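Local coordinates for Phi class glutathione transferase GSTF1 (Populus tremula x Populus tremuloides, PDB 4RI6), which binds glutathione and probably catalyses its conjugation to electrophilic halides, releasing a halide anion, in detoxification, at residues L20-E25 with R74-K79. Numbering follows the deposited sequence.
Sequences LATLIE and RYICDK
The hydroxyl of Thr22 faces its own helix rather than the neighbouring one: OG1 donates a hydrogen bond to the carbonyl oxygen of Arg18, one turn back. A polar residue can thus serve an apolar interface, because this bond satisfies the hydroxyl and leaves the methyl to meet Ile76 and Cys77. The torsion sets up the division of labour, with OG1 beside the backbone N (chi1 -59°) and CG2 anti to it. Thr22 CG2 comes to 4.0 Å from Ile76 CG2, a methyl-to-methyl contact, and lies 4.1 Å from Cys77 SG. The other branch of Ile76 serves a second partner. Ile76 CD1 presses on Leu23 CD2 at 3.5 Å, tighter than usual for two carbons, and touches Leu23 CG at 3.8 Å, the two side chains meeting at about a right angle. Ile76 therefore spans both neighbours, one with each arm, and an alanine here would probably open a gap between the helices, taking from Leu23 CD2 its partner across the contact and leaving the Thr22 methyl with Cys77 SG alone. No hydrogen bond joins the two segments; apolar packing alone carries the contact, at 174 Å² of buried surface. The segment axes run nearly parallel, 9° apart, and approach to 10.0 Å. Leu23 also rests on Val5 and Ile7 of strand 5-8, while Thr22 touches Phe164 and Leu167 of helix 164-179, so the sheet flanks the contact at Leu23 and a helix of the C-terminal domain flanks it at Thr22. Farther round helix 69-79, Arg74 forms salt bridges to Asp100 and Glu104 of the second subunit. Two near-parallel helices, 14-25 and 69-79, packed side by side on one face of the four-stranded mixed sheet, are what is expected of the thioredoxin-like N-terminal domain of glutathione transferases.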
loop_
_atom_site.group_PDB
_atom_site.type_symbol
_atom_site.label_atom_id
_atom_site.label_comp_id
_atom_site.label_asym_id
_atom_site.label_seq_id
_atom_site.Cartn_x
_atom_site.Cartn_y
_atom_site.Cartn_z
ATOM N N LEU A 20 -6.571 -15.462 -2.438
ATOM C CA LEU A 20 -7.182 -16.759 -2.193
ATOM C C LEU A 20 -7.525 -16.941 -0.733
ATOM O O LEU A 20 -8.600 -17.434 -0.397
ATOM C CB LEU A 20 -6.263 -17.897 -2.652
ATOM C CG LEU A 20 -6.006 -17.995 -4.151
ATOM C CD1 LEU A 20 -5.075 -19.147 -4.455
ATOM C CD2 LEU A 20 -7.309 -18.201 -4.904
ATOM N N ALA A 21 -6.607 -16.557 0.145
ATOM C CA ALA A 21 -6.845 -16.703 1.564
ATOM C C ALA A 21 -8.047 -15.861 1.978
ATOM O O ALA A 21 -8.857 -16.292 2.808
ATOM C CB ALA A 21 -5.611 -16.310 2.353
ATOM N N THR A 22 -8.165 -14.667 1.399
ATOM C CA THR A 22 -9.290 -13.793 1.692
ATOM C C THR A 22 -10.612 -14.380 1.220
ATOM O O THR A 22 -11.586 -14.391 1.969
ATOM C CB THR A 22 -9.064 -12.407 1.060
ATOM O OG1 THR A 22 -7.855 -11.860 1.601
ATOM C CG2 THR A 22 -10.240 -11.465 1.338
ATOM N N LEU A 23 -10.642 -14.887 -0.008
ATOM C CA LEU A 23 -11.842 -15.513 -0.531
ATOM C C LEU A 23 -12.294 -16.640 0.384
ATOM O O LEU A 23 -13.475 -16.790 0.664
ATOM C CB LEU A 23 -11.596 -16.034 -1.947
ATOM C CG LEU A 23 -11.450 -14.934 -2.997
ATOM C CD1 LEU A 23 -10.828 -15.477 -4.255
ATOM C CD2 LEU A 23 -12.810 -14.343 -3.294
ATOM N N ILE A 24 -11.340 -17.430 0.862
ATOM C CA ILE A 24 -11.673 -18.596 1.675
ATOM C C ILE A 24 -12.181 -18.166 3.061
ATOM O O ILE A 24 -13.185 -18.689 3.541
ATOM C CB ILE A 24 -10.468 -19.530 1.804
ATOM C CG1 ILE A 24 -10.153 -20.159 0.442
ATOM C CG2 ILE A 24 -10.755 -20.623 2.820
ATOM C CD1 ILE A 24 -8.776 -20.805 0.347
ATOM N N GLU A 25 -11.515 -17.189 3.678
ATOM C CA GLU A 25 -12.010 -16.600 4.913
ATOM C C GLU A 25 -13.413 -16.056 4.744
ATOM O O GLU A 25 -14.241 -16.168 5.651
ATOM C CB GLU A 25 -11.083 -15.475 5.379
ATOM C CG GLU A 25 -9.748 -15.955 5.949
ATOM C CD GLU A 25 -9.822 -16.462 7.394
ATOM O OE1 GLU A 25 -10.750 -16.078 8.138
ATOM O OE2 GLU A 25 -8.923 -17.235 7.788
ATOM N N ARG A 74 -10.011 -5.756 -0.288
ATOM C CA ARG A 74 -10.919 -4.824 0.356
ATOM C C ARG A 74 -12.300 -4.885 -0.298
ATOM O O ARG A 74 -13.315 -4.800 0.373
ATOM C CB ARG A 74 -10.368 -3.390 0.326
ATOM C CG ARG A 74 -9.447 -3.119 1.493
ATOM C CD ARG A 74 -9.075 -1.660 1.664
ATOM N NE ARG A 74 -8.177 -1.242 0.626
ATOM C CZ ARG A 74 -6.847 -1.238 0.704
ATOM N NH1 ARG A 74 -6.191 -1.591 1.789
ATOM N NH2 ARG A 74 -6.157 -0.843 -0.329
ATOM N N TYR A 75 -12.338 -5.030 -1.613
ATOM C CA TYR A 75 -13.617 -5.135 -2.310
ATOM C C TYR A 75 -14.366 -6.381 -1.853
ATOM O O TYR A 75 -15.555 -6.330 -1.554
ATOM C CB TYR A 75 -13.407 -5.172 -3.820
ATOM C CG TYR A 75 -14.654 -5.505 -4.593
ATOM C CD1 TYR A 75 -15.693 -4.585 -4.688
ATOM C CD2 TYR A 75 -14.800 -6.735 -5.226
ATOM C CE1 TYR A 75 -16.819 -4.864 -5.384
ATOM C CE2 TYR A 75 -15.939 -7.032 -5.928
ATOM C CZ TYR A 75 -16.949 -6.090 -5.998
ATOM O OH TYR A 75 -18.097 -6.349 -6.704
ATOM N N ILE A 76 -13.654 -7.497 -1.784
ATOM C CA ILE A 76 -14.251 -8.753 -1.345
ATOM C C ILE A 76 -14.843 -8.588 0.055
ATOM O O ILE A 76 -15.976 -8.985 0.322
ATOM C CB ILE A 76 -13.199 -9.886 -1.364
ATOM C CG1 ILE A 76 -12.834 -10.256 -2.799
ATOM C CG2 ILE A 76 -13.708 -11.130 -0.628
ATOM C CD1 ILE A 76 -11.596 -11.112 -2.936
ATOM N N CYS A 77 -14.076 -7.984 0.949
ATOM C CA CYS A 77 -14.534 -7.793 2.315
ATOM C C CYS A 77 -15.748 -6.849 2.383
ATOM O O CYS A 77 -16.654 -7.038 3.209
ATOM C CB CYS A 77 -13.373 -7.289 3.176
ATOM S SG CYS A 77 -12.112 -8.571 3.513
ATOM N N ASP A 78 -15.785 -5.865 1.494
ATOM C CA ASP A 78 -16.898 -4.926 1.433
ATOM C C ASP A 78 -18.159 -5.590 0.868
ATOM O O ASP A 78 -19.233 -5.566 1.482
ATOM C CB ASP A 78 -16.497 -3.729 0.568
ATOM C CG ASP A 78 -17.283 -2.472 0.886
ATOM O OD1 ASP A 78 -18.358 -2.565 1.510
ATOM O OD2 ASP A 78 -16.825 -1.380 0.480
ATOM N N LYS A 79 -18.016 -6.185 -0.311
ATOM C CA LYS A 79 -19.136 -6.841 -0.983
ATOM C C LYS A 79 -19.757 -7.958 -0.162
ATOM O O LYS A 79 -20.973 -8.142 -0.164
ATOM C CB LYS A 79 -18.679 -7.409 -2.323
ATOM C CG LYS A 79 -19.791 -8.097 -3.102
ATOM C CD LYS A 79 -19.311 -8.620 -4.441
ATOM C CE LYS A 79 -20.419 -9.364 -5.159
ATOM N NZ LYS A 79 -19.907 -10.106 -6.349
#